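Local coordinates for exported protein (Bacteroides fragilis, PDB 3MSW), which is of unknown function, a putative exported protein built as a single-layer antiparallel beta-sheet of hairpin repeats, at residues 38-43 and 64-69; 78-83 and 102-107; 109-114 and 132-137. All coordinates share one frame; numbering follows the deposited sequence. Where two conformers were deposited one is given.

Contact 1 (38-43 and 64-69)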
loop_
_atom_site.group_PDB
_atom_site.type_symbol
_atom_site.label_atom_id
_atom_site.label_comp_id
_atom_site.label_asym_id
_atom_site.label_seq_id
_atom_site.Cartn_x
_atom_site.Cartn_y
_atom_site.Cartn_z
ATOM N N VAL A 38 9.858 -12.469 2.603
ATOM C CA VAL A 38 8.908 -12.073 3.636
ATOM C C VAL A 38 7.661 -11.487 2.988
ATOM O O VAL A 38 6.533 -11.811 3.380
ATOM C CB VAL A 38 9.579 -11.063 4.643
ATOM C CG1 VAL A 38 8.551 -10.427 5.572
ATOM C CG2 VAL A 38 10.664 -11.753 5.475
ATOM N N LYS A 39 7.865 -10.585 2.009
ATOM C CA LYS A 39 6.766 -9.862 1.407
ATOM C C LYS A 39 7.063 -9.610 -0.046
ATOM O O LYS A 39 8.232 -9.564 -0.448
ATOM C CB LYS A 39 6.608 -8.498 2.153
ATOM C CG LYS A 39 5.171 -8.077 2.480
ATOM C CD LYS A 39 4.562 -8.949 3.588
ATOM C CE LYS A 39 4.264 -8.204 4.864
ATOM N NZ LYS A 39 3.620 -9.114 5.825
HETATM N N MSE A 40 6.009 -9.491 -0.847
HETATM C CA MSE A 40 6.142 -9.131 -2.257
HETATM C C MSE A 40 5.040 -8.182 -2.701
HETATM O O MSE A 40 3.857 -8.427 -2.445
HETATM C CB MSE A 40 6.216 -10.342 -3.160
HETATM C CG MSE A 40 6.465 -9.942 -4.637
HETATM SE SE MSE A 40 6.770 -11.499 -5.556
HETATM C CE MSE A 40 4.953 -12.283 -5.461
ATOM N N TYR A 41 5.438 -7.103 -3.389
ATOM C CA TYR A 41 4.494 -6.133 -3.932
ATOM C C TYR A 41 4.540 -6.216 -5.431
ATOM O O TYR A 41 5.628 -6.197 -6.017
ATOM C CB TYR A 41 4.840 -4.702 -3.505
ATOM C CG TYR A 41 5.093 -4.514 -2.025
ATOM C CD1 TYR A 41 4.179 -4.966 -1.078
ATOM C CD2 TYR A 41 6.192 -3.791 -1.574
ATOM C CE1 TYR A 41 4.381 -4.752 0.287
ATOM C CE2 TYR A 41 6.413 -3.583 -0.209
ATOM C CZ TYR A 41 5.504 -4.065 0.717
ATOM O OH TYR A 41 5.710 -3.867 2.059
ATOM N N LYS A 42 3.362 -6.296 -6.042
ATOM C CA LYS A 42 3.193 -6.313 -7.497
ATOM C C LYS A 42 2.446 -5.046 -7.890
ATOM O O LYS A 42 1.413 -4.742 -7.300
ATOM C CB LYS A 42 2.408 -7.558 -7.949
ATOM C CG LYS A 42 3.123 -8.887 -7.669
ATOM C CD LYS A 42 4.225 -9.156 -8.697
ATOM C CE LYS A 42 4.849 -10.509 -8.507
ATOM N NZ LYS A 42 6.205 -10.587 -9.104
ATOM N N TYR A 43 2.965 -4.295 -8.867
ATOM C CA TYR A 43 2.333 -3.043 -9.293
ATOM C C TYR A 43 1.736 -3.128 -10.683
ATOM O O TYR A 43 2.387 -3.589 -11.612
ATOM C CB TYR A 43 3.338 -1.886 -9.220
ATOM C CG TYR A 43 4.000 -1.765 -7.864
ATOM C CD1 TYR A 43 5.102 -2.548 -7.533
ATOM C CD2 TYR A 43 3.586 -0.799 -6.947
ATOM C CE1 TYR A 43 5.723 -2.434 -6.297
ATOM C CE2 TYR A 43 4.224 -0.654 -5.717
ATOM C CZ TYR A 43 5.299 -1.465 -5.401
ATOM O OH TYR A 43 5.926 -1.346 -4.184
ATOM N N ASN A 64 5.095 -22.654 2.219
ATOM C CA ASN A 64 6.248 -22.192 1.417
ATOM C C ASN A 64 5.788 -21.646 0.041
ATOM O O ASN A 64 6.281 -22.054 -1.025
ATOM C CB ASN A 64 7.362 -23.264 1.320
ATOM C CG ASN A 64 8.629 -22.865 2.053
ATOM O OD1 ASN A 64 8.609 -22.467 3.226
ATOM N ND2 ASN A 64 9.761 -22.927 1.370
ATOM N N THR A 65 4.770 -20.768 0.092
ATOM C CA THR A 65 4.141 -20.134 -1.063
ATOM C C THR A 65 3.764 -18.700 -0.663
ATOM O O THR A 65 3.698 -18.375 0.543
ATOM C CB THR A 65 2.843 -20.895 -1.477
ATOM O OG1 THR A 65 1.888 -20.843 -0.413
ATOM C CG2 THR A 65 3.090 -22.367 -1.882
ATOM N N TRP A 66 3.429 -17.876 -1.660
ATOM C CA TRP A 66 2.942 -16.524 -1.399
ATOM C C TRP A 66 1.437 -16.604 -1.175
ATOM O O TRP A 66 0.763 -17.439 -1.784
ATOM C CB TRP A 66 3.190 -15.597 -2.613
ATOM C CG TRP A 66 4.636 -15.305 -2.875
ATOM C CD1 TRP A 66 5.401 -15.797 -3.890
ATOM C CD2 TRP A 66 5.511 -14.508 -2.063
ATOM N NE1 TRP A 66 6.670 -15.264 -3.826
ATOM C CE2 TRP A 66 6.776 -14.495 -2.697
ATOM C CE3 TRP A 66 5.331 -13.739 -0.901
ATOM C CZ2 TRP A 66 7.871 -13.804 -2.171
ATOM C CZ3 TRP A 66 6.423 -13.078 -0.366
ATOM C CH2 TRP A 66 7.673 -13.106 -1.002
ATOM N N GLU A 67 0.923 -15.740 -0.308
ATOM C CA GLU A 67 -0.505 -15.630 -0.042
ATOM C C GLU A 67 -0.918 -14.182 -0.100
ATOM O O GLU A 67 -0.175 -13.324 0.376
ATOM C CB GLU A 67 -0.859 -16.195 1.319
ATOM C CG GLU A 67 -1.907 -17.281 1.225
ATOM C CD GLU A 67 -1.646 -18.426 2.175
ATOM O OE1 GLU A 67 -1.362 -18.153 3.362
ATOM O OE2 GLU A 67 -1.710 -19.593 1.733
ATOM N N THR A 68 -2.101 -13.922 -0.688
ATOM C CA THR A 68 -2.698 -12.600 -0.857
ATOM C C THR A 68 -2.898 -11.982 0.544
ATOM O O THR A 68 -3.481 -12.625 1.436
ATOM C CB THR A 68 -4.043 -12.746 -1.597
ATOM O OG1 THR A 68 -3.890 -13.547 -2.769
ATOM C CG2 THR A 68 -4.642 -11.431 -1.960
ATOM N N GLU A 69 -2.375 -10.778 0.739
ATOM C CA GLU A 69 -2.485 -10.077 2.017
ATOM C C GLU A 69 -3.380 -8.839 1.895
ATOM O O GLU A 69 -4.318 -8.660 2.687
ATOM C CB GLU A 69 -1.082 -9.703 2.546
ATOM C CG GLU A 69 -1.114 -8.801 3.781
ATOM C CD GLU A 69 0.214 -8.512 4.452
ATOM O OE1 GLU A 69 0.920 -9.473 4.817
ATOM O OE2 GLU A 69 0.498 -7.324 4.714
#

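Contact 2 (78-83 and 102-107)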
loop_
_atom_site.group_PDB
_atom_site.type_symbol
_atom_site.label_atom_id
_atom_site.label_comp_id
_atom_site.label_asym_id
_atom_site.label_seq_id
_atom_site.Cartn_x
_atom_site.Cartn_y
_atom_site.Cartn_z
ATOM N N GLU A 78 -5.795 14.716 -10.937
ATOM C CA GLU A 78 -5.006 15.942 -11.063
ATOM C C GLU A 78 -4.615 16.503 -9.715
ATOM O O GLU A 78 -3.600 16.053 -9.157
ATOM C CB GLU A 78 -5.728 16.970 -11.969
ATOM C CG GLU A 78 -4.834 18.049 -12.551
ATOM C CD GLU A 78 -5.576 19.025 -13.440
ATOM O OE1 GLU A 78 -6.045 18.599 -14.517
ATOM O OE2 GLU A 78 -5.731 20.201 -13.037
ATOM N N THR A 79 -5.436 17.443 -9.162
ATOM C CA THR A 79 -5.196 18.030 -7.847
ATOM C C THR A 79 -5.625 17.040 -6.733
ATOM O O THR A 79 -5.279 17.248 -5.584
ATOM C CB THR A 79 -5.898 19.396 -7.693
ATOM O OG1 THR A 79 -7.322 19.250 -7.807
ATOM C CG2 THR A 79 -5.362 20.458 -8.653
ATOM N N GLU A 80 -6.404 16.007 -7.067
ATOM C CA GLU A 80 -6.875 15.051 -6.065
ATOM C C GLU A 80 -6.322 13.647 -6.283
ATOM O O GLU A 80 -6.311 13.156 -7.412
ATOM C CB GLU A 80 -8.413 15.039 -6.026
ATOM C CG GLU A 80 -8.962 14.083 -4.970
ATOM C CD GLU A 80 -10.466 14.020 -4.816
ATOM O OE1 GLU A 80 -11.146 15.023 -5.125
ATOM O OE2 GLU A 80 -10.961 12.976 -4.336
ATOM N N THR A 81 -5.868 13.006 -5.201
ATOM C CA THR A 81 -5.390 11.630 -5.209
ATOM C C THR A 81 -6.223 10.900 -4.157
ATOM O O THR A 81 -6.302 11.333 -2.998
ATOM C CB THR A 81 -3.878 11.512 -4.875
ATOM O OG1 THR A 81 -3.125 12.262 -5.810
ATOM C CG2 THR A 81 -3.370 10.049 -4.919
ATOM N N SER A 82 -6.812 9.782 -4.556
ATOM C CA SER A 82 -7.615 8.945 -3.670
ATOM C C SER A 82 -6.898 7.576 -3.556
ATOM O O SER A 82 -6.516 7.010 -4.581
ATOM C CB SER A 82 -9.001 8.787 -4.281
ATOM O OG SER A 82 -9.935 8.194 -3.399
ATOM N N VAL A 83 -6.692 7.070 -2.318
ATOM C CA VAL A 83 -5.988 5.803 -2.008
ATOM C C VAL A 83 -6.939 4.898 -1.204
ATOM O O VAL A 83 -7.403 5.301 -0.137
ATOM C CB VAL A 83 -4.655 6.070 -1.219
ATOM C CG1 VAL A 83 -3.906 4.783 -0.920
ATOM C CG2 VAL A 83 -3.744 7.056 -1.944
ATOM N N ILE A 102 -7.371 10.635 1.169
ATOM C CA ILE A 102 -7.553 11.627 0.105
ATOM C C ILE A 102 -6.523 12.748 0.299
ATOM O O ILE A 102 -6.409 13.300 1.402
ATOM C CB ILE A 102 -9.006 12.197 -0.032
ATOM C CG1 ILE A 102 -10.049 11.089 -0.311
ATOM C CG2 ILE A 102 -9.062 13.278 -1.125
ATOM C CD1 ILE A 102 -11.523 11.586 -0.235
ATOM N N TYR A 103 -5.784 13.086 -0.783
ATOM C CA TYR A 103 -4.791 14.168 -0.757
ATOM C C TYR A 103 -5.175 15.174 -1.824
ATOM O O TYR A 103 -5.273 14.830 -3.000
ATOM C CB TYR A 103 -3.367 13.643 -1.004
ATOM C CG TYR A 103 -2.995 12.489 -0.103
ATOM C CD1 TYR A 103 -2.462 12.711 1.167
ATOM C CD2 TYR A 103 -3.174 11.171 -0.518
ATOM C CE1 TYR A 103 -2.135 11.642 2.009
ATOM C CE2 TYR A 103 -2.853 10.101 0.313
ATOM C CZ TYR A 103 -2.352 10.343 1.581
ATOM O OH TYR A 103 -2.012 9.275 2.368
ATOM N N ILE A 104 -5.416 16.414 -1.408
ATOM C CA ILE A 104 -5.762 17.494 -2.307
ATOM C C ILE A 104 -4.597 18.468 -2.371
ATOM O O ILE A 104 -4.171 18.979 -1.336
ATOM C CB ILE A 104 -7.108 18.178 -1.886
ATOM C CG1 ILE A 104 -8.262 17.135 -1.934
ATOM C CG2 ILE A 104 -7.418 19.409 -2.780
ATOM C CD1 ILE A 104 -9.495 17.539 -1.199
ATOM N N THR A 105 -4.102 18.750 -3.595
ATOM C CA THR A 105 -3.054 19.761 -3.773
ATOM C C THR A 105 -3.613 20.943 -4.558
ATOM O O THR A 105 -4.733 20.874 -5.076
ATOM C CB THR A 105 -1.825 19.202 -4.526
ATOM O OG1 THR A 105 -2.154 19.037 -5.907
ATOM C CG2 THR A 105 -1.257 17.914 -3.907
ATOM N N ASP A 106 -2.829 22.019 -4.671
ATOM C CA ASP A 106 -3.185 23.132 -5.547
ATOM C C ASP A 106 -2.527 22.815 -6.910
ATOM O O ASP A 106 -1.963 21.731 -7.086
ATOM C CB ASP A 106 -2.762 24.506 -4.967
ATOM C CG ASP A 106 -1.274 24.751 -4.758
ATOM O OD1 ASP A 106 -0.462 23.992 -5.314
ATOM O OD2 ASP A 106 -0.927 25.743 -4.084
ATOM N N ASN A 107 -2.578 23.750 -7.851
ATOM C CA ASN A 107 -2.008 23.579 -9.184
ATOM C C ASN A 107 -0.466 23.528 -9.194
ATOM O O ASN A 107 0.105 23.210 -10.228
ATOM C CB ASN A 107 -2.519 24.710 -10.104
ATOM C CG ASN A 107 -4.020 24.709 -10.363
ATOM O OD1 ASN A 107 -4.630 25.764 -10.581
ATOM N ND2 ASN A 107 -4.654 23.538 -10.387
HETATM O O HOH W 1 -1.991 16.408 -6.935
HETATM O O HOH W 2 -3.148 14.849 -4.891
#

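Contact 3 (109-114 and 132-137). With PGR (R-1,2-propanediol), chain E.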
loop_
_atom_site.group_PDB
_atom_site.type_symbol
_atom_site.label_atom_id
_atom_site.label_comp_id
_atom_site.label_asym_id
_atom_site.label_seq_id
_atom_site.Cartn_x
_atom_site.Cartn_y
_atom_site.Cartn_z
ATOM N N ASN A 109 1.270 21.694 -6.906
ATOM C CA ASN A 109 1.582 20.464 -6.166
ATOM C C ASN A 109 1.865 20.708 -4.682
ATOM O O ASN A 109 2.537 19.900 -4.033
ATOM C CB ASN A 109 2.691 19.613 -6.829
ATOM C CG ASN A 109 2.617 18.169 -6.476
ATOM O OD1 ASN A 109 1.531 17.631 -6.271
ATOM N ND2 ASN A 109 3.770 17.494 -6.429
ATOM N N GLN A 110 1.385 21.841 -4.153
ATOM C CA GLN A 110 1.483 22.104 -2.718
ATOM C C GLN A 110 0.265 21.395 -2.075
ATOM O O GLN A 110 -0.858 21.589 -2.538
ATOM C CB GLN A 110 1.413 23.627 -2.464
ATOM C CG GLN A 110 0.993 24.022 -1.034
ATOM C CD GLN A 110 1.996 23.618 0.031
ATOM O OE1 GLN A 110 3.165 23.964 -0.028
ATOM N NE2 GLN A 110 1.540 22.975 1.073
ATOM N N LEU A 111 0.467 20.584 -1.016
ATOM C CA LEU A 111 -0.658 19.948 -0.355
ATOM C C LEU A 111 -1.563 21.008 0.285
ATOM O O LEU A 111 -1.057 21.880 0.983
ATOM C CB LEU A 111 -0.147 18.994 0.737
ATOM C CG LEU A 111 -1.219 18.138 1.415
ATOM C CD1 LEU A 111 -1.834 17.110 0.414
ATOM C CD2 LEU A 111 -0.647 17.453 2.666
ATOM N N ILE A 112 -2.889 20.936 0.031
ATOM C CA ILE A 112 -3.871 21.836 0.646
ATOM C C ILE A 112 -4.443 21.118 1.860
ATOM O O ILE A 112 -4.481 21.703 2.947
ATOM C CB ILE A 112 -5.038 22.267 -0.297
ATOM C CG1 ILE A 112 -4.549 23.065 -1.525
ATOM C CG2 ILE A 112 -6.076 23.099 0.498
ATOM C CD1 ILE A 112 -5.637 23.235 -2.599
ATOM N N ALA A 113 -4.961 19.875 1.651
ATOM C CA ALA A 113 -5.619 19.087 2.700
ATOM C C ALA A 113 -5.439 17.602 2.547
ATOM O O ALA A 113 -5.318 17.075 1.435
ATOM C CB ALA A 113 -7.102 19.414 2.735
ATOM N N GLN A 114 -5.453 16.907 3.681
ATOM C CA GLN A 114 -5.377 15.452 3.686
ATOM C C GLN A 114 -6.461 14.915 4.587
ATOM O O GLN A 114 -6.782 15.536 5.597
ATOM C CB GLN A 114 -3.972 14.944 4.051
ATOM C CG GLN A 114 -3.522 15.262 5.470
ATOM C CD GLN A 114 -2.026 15.114 5.623
ATOM O OE1 GLN A 114 -1.327 16.046 6.015
ATOM N NE2 GLN A 114 -1.507 13.936 5.341
ATOM N N ALA A 132 -6.980 17.563 7.812
ATOM C CA ALA A 132 -6.156 18.708 8.203
ATOM C C ALA A 132 -5.664 19.479 7.008
ATOM O O ALA A 132 -5.281 18.890 5.984
ATOM C CB ALA A 132 -4.970 18.243 9.050
ATOM N N LEU A 133 -5.693 20.803 7.138
ATOM C CA LEU A 133 -5.149 21.714 6.150
ATOM C C LEU A 133 -3.674 21.881 6.506
ATOM O O LEU A 133 -3.295 21.716 7.671
ATOM C CB LEU A 133 -5.828 23.088 6.234
ATOM C CG LEU A 133 -7.242 23.259 5.657
ATOM C CD1 LEU A 133 -7.837 24.629 6.093
ATOM C CD2 LEU A 133 -7.231 23.234 4.126
ATOM N N THR A 134 -2.840 22.193 5.517
ATOM C CA THR A 134 -1.428 22.468 5.777
ATOM C C THR A 134 -1.313 23.919 6.301
ATOM O O THR A 134 -2.185 24.748 5.961
ATOM C CB THR A 134 -0.633 22.340 4.490
ATOM O OG1 THR A 134 -1.247 23.171 3.506
ATOM C CG2 THR A 134 -0.494 20.876 4.033
ATOM N N PRO A 135 -0.234 24.265 7.060
ATOM C CA PRO A 135 -0.098 25.657 7.560
ATOM C C PRO A 135 -0.242 26.764 6.503
ATOM O O PRO A 135 -0.967 27.716 6.761
ATOM C CB PRO A 135 1.272 25.658 8.248
ATOM C CG PRO A 135 1.462 24.250 8.686
ATOM C CD PRO A 135 0.865 23.413 7.564
ATOM N N ILE A 136 0.380 26.627 5.303
ATOM C CA ILE A 136 0.293 27.638 4.220
ATOM C C ILE A 136 -1.168 27.883 3.749
ATOM O O ILE A 136 -1.508 28.987 3.328
ATOM C CB ILE A 136 1.268 27.311 3.033
ATOM C CG1 ILE A 136 1.513 28.537 2.116
ATOM C CG2 ILE A 136 0.824 26.064 2.250
ATOM C CD1 ILE A 136 2.441 28.319 0.843
ATOM N N TYR A 137 -2.003 26.837 3.789
ATOM C CA TYR A 137 -3.406 26.901 3.385
ATOM C C TYR A 137 -4.378 27.131 4.549
ATOM O O TYR A 137 -5.484 27.599 4.301
ATOM C CB TYR A 137 -3.806 25.672 2.539
ATOM C CG TYR A 137 -3.602 25.947 1.069
ATOM C CD1 TYR A 137 -4.503 26.737 0.357
ATOM C CD2 TYR A 137 -2.458 25.499 0.408
ATOM C CE1 TYR A 137 -4.294 27.040 -0.983
ATOM C CE2 TYR A 137 -2.229 25.809 -0.929
ATOM C CZ TYR A 137 -3.147 26.589 -1.617
ATOM O OH TYR A 137 -2.933 26.930 -2.918
HETATM C C1 PGR E . -5.648 22.321 10.023
HETATM C C2 PGR E . -5.578 22.229 11.552
HETATM C C3 PGR E . -4.903 20.891 11.975
HETATM O O1 PGR E . -6.931 21.873 9.584
HETATM O O2 PGR E . -4.825 23.367 12.014
HETATM O O HOH W 3 -2.462 18.491 5.754
#

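Contact 1 (38-43 and 64-69)
Lys-39 NZ donates to Glu-69 OE1 at 2.9 Å, a salt bridge that spans two non-adjacent strands of a single-layer antiparallel sheet: strand 51-60 runs between 35-46 and 65-77. The carboxylate takes the ammonium group on the syn lone pair of OE1. The two side chains meet at about a right angle, the lysine bent at chi2 and chi3, the glutamate extended beyond CG and touching Ala-58 of the intervening strand. The axes of 38-43 and 65-69 come within 8.4 Å and cross at -63°, so the sheet is strongly twisted or curled here.

Trp-66 carries the other half of the contact: its indole points the rim of the six-membered ring at the backbone of 38-40, and CZ3 lies 3.5 Å from Lys-39 C. Trp-59 meets the indole edge-to-face from strand 51-60. Val-38 and Lys-39 form a classic beta bulge opposite Ile-24. CB of selenomethionine Met-40 lies over the six-membered ring; with CG anti to the backbone N (chi1 -176°) and a bend at chi3, the methyl CE returns to the same face, 3.8 Å from the centroid of the five-membered ring and 7° off the normal, a CH-pi contact; SE sits obliquely at 4.5 Å from that centroid.

Contact 2 (78-83 and 102-107)
The phenol ring of Tyr-103 receives Val-83 at its edge: the methyl CG2 lies in the ring plane, 3.9 Å from CE2. Chi1 of Val-83 (-179°) sets CG2 beside its own backbone N, on the flank where the ring stands. Tyr-103 and Thr-81 share one face of this beta hairpin as a hydrogen-bonded antiparallel pair. Thr-81 N reaches Tyr-103 O and Tyr-103 N reaches Thr-81 O, both at 2.9 Å. A water ties the same two residues together, donating to Tyr-103 O and lying 2.7 Å from Thr-81 OG1.

On the other face Glu-80 stretches its chain across to Ile-102, bringing OE2 to 3.7 Å from CG2, while Ile-104 stands as its non-hydrogen-bonded partner. The strand pairing closes with Thr-105 N bound to Thr-79 O at 2.8 Å. Just beyond, a second water donates both to Glu-78 O and to Thr-105 OG1, bridging the two segments past the last strand pair, and the threonine hydroxyl itself donates to Asp-106 O.

Strand 65-77 flanks the hairpin next to 80-83, where Thr-81 touches Ile-74 and Val-83 touches Thr-72; next to 102-105 runs strand 111-120, with Tyr-103 resting on Leu-111 and Gln-114.

Contact 3 (109-114 and 132-137)
Ile-112 packs against Tyr-137 from CB outward. CB itself stands 4.2 Å from Tyr-137 CG; the branch CG2 meets both Leu-133 CD2 and Tyr-137 CG, 3.8 Å from each, and the isoleucine and leucine side chains lie alongside each other and point the same way. CG1, set beside the backbone N by chi1 of -62°, rides over the middle of the tyrosine ring, 3.6 Å from the centroid and 11° off the normal, a CH-pi contact. Gln-110 CG reaches the edge of that ring, in its plane. The phenol oxygen is held by Asp-106, which also accepts from Gln-110 N, so one carboxylate links both segments.

Leu-111 O is gripped twice, by Thr-134 OG1 at 2.8 Å and by Gln-110 NE2, also at 2.8 Å. The latter bond is close to straight, lies near the amide plane and thereby fixes the rotation of the amide, against which Ile-136 CG2 packs 3.4 Å from NE2.

Toward Gln-114 and Ala-132 the antiparallel pairing takes over. Thr-134 N donates to Ile-112 O from above the carbonyl plane, then Gln-114 and Ala-132 exchange two backbone bonds, with a water donating to both Gln-114 OE1 and Ala-132 O. Leu-133 N points outward and instead gives a nearly straight bond to O1 of a propanediol, probably from the crystallisation liquor.

These residues form the open end of the final hairpin. Strand 125-133 is one of the two edge strands of the sheet; on the other flank of 111-120, Ile-112 and Ala-113 form a classic beta bulge opposite Ile-104 of strand 94-105.

All three contacts belong to one antiparallel sheet whose strands follow chain order, and they close one after another along the sequence. Contacts 2 and 3 are neighbours, their centres 10 Å apart, and they touch directly: Ile-104 O is 2.7 Å from Ile-112 N, a probable hydrogen bond. Contact 1 lies across the chain's centre from both, with centres 29 Å from contact 2 and 35 Å from contact 3. Contacts 2 and 3 each join adjacent strands of a hairpin, whereas contact 1 skips a strand. The propanediol touches contact 3, and no active site is known.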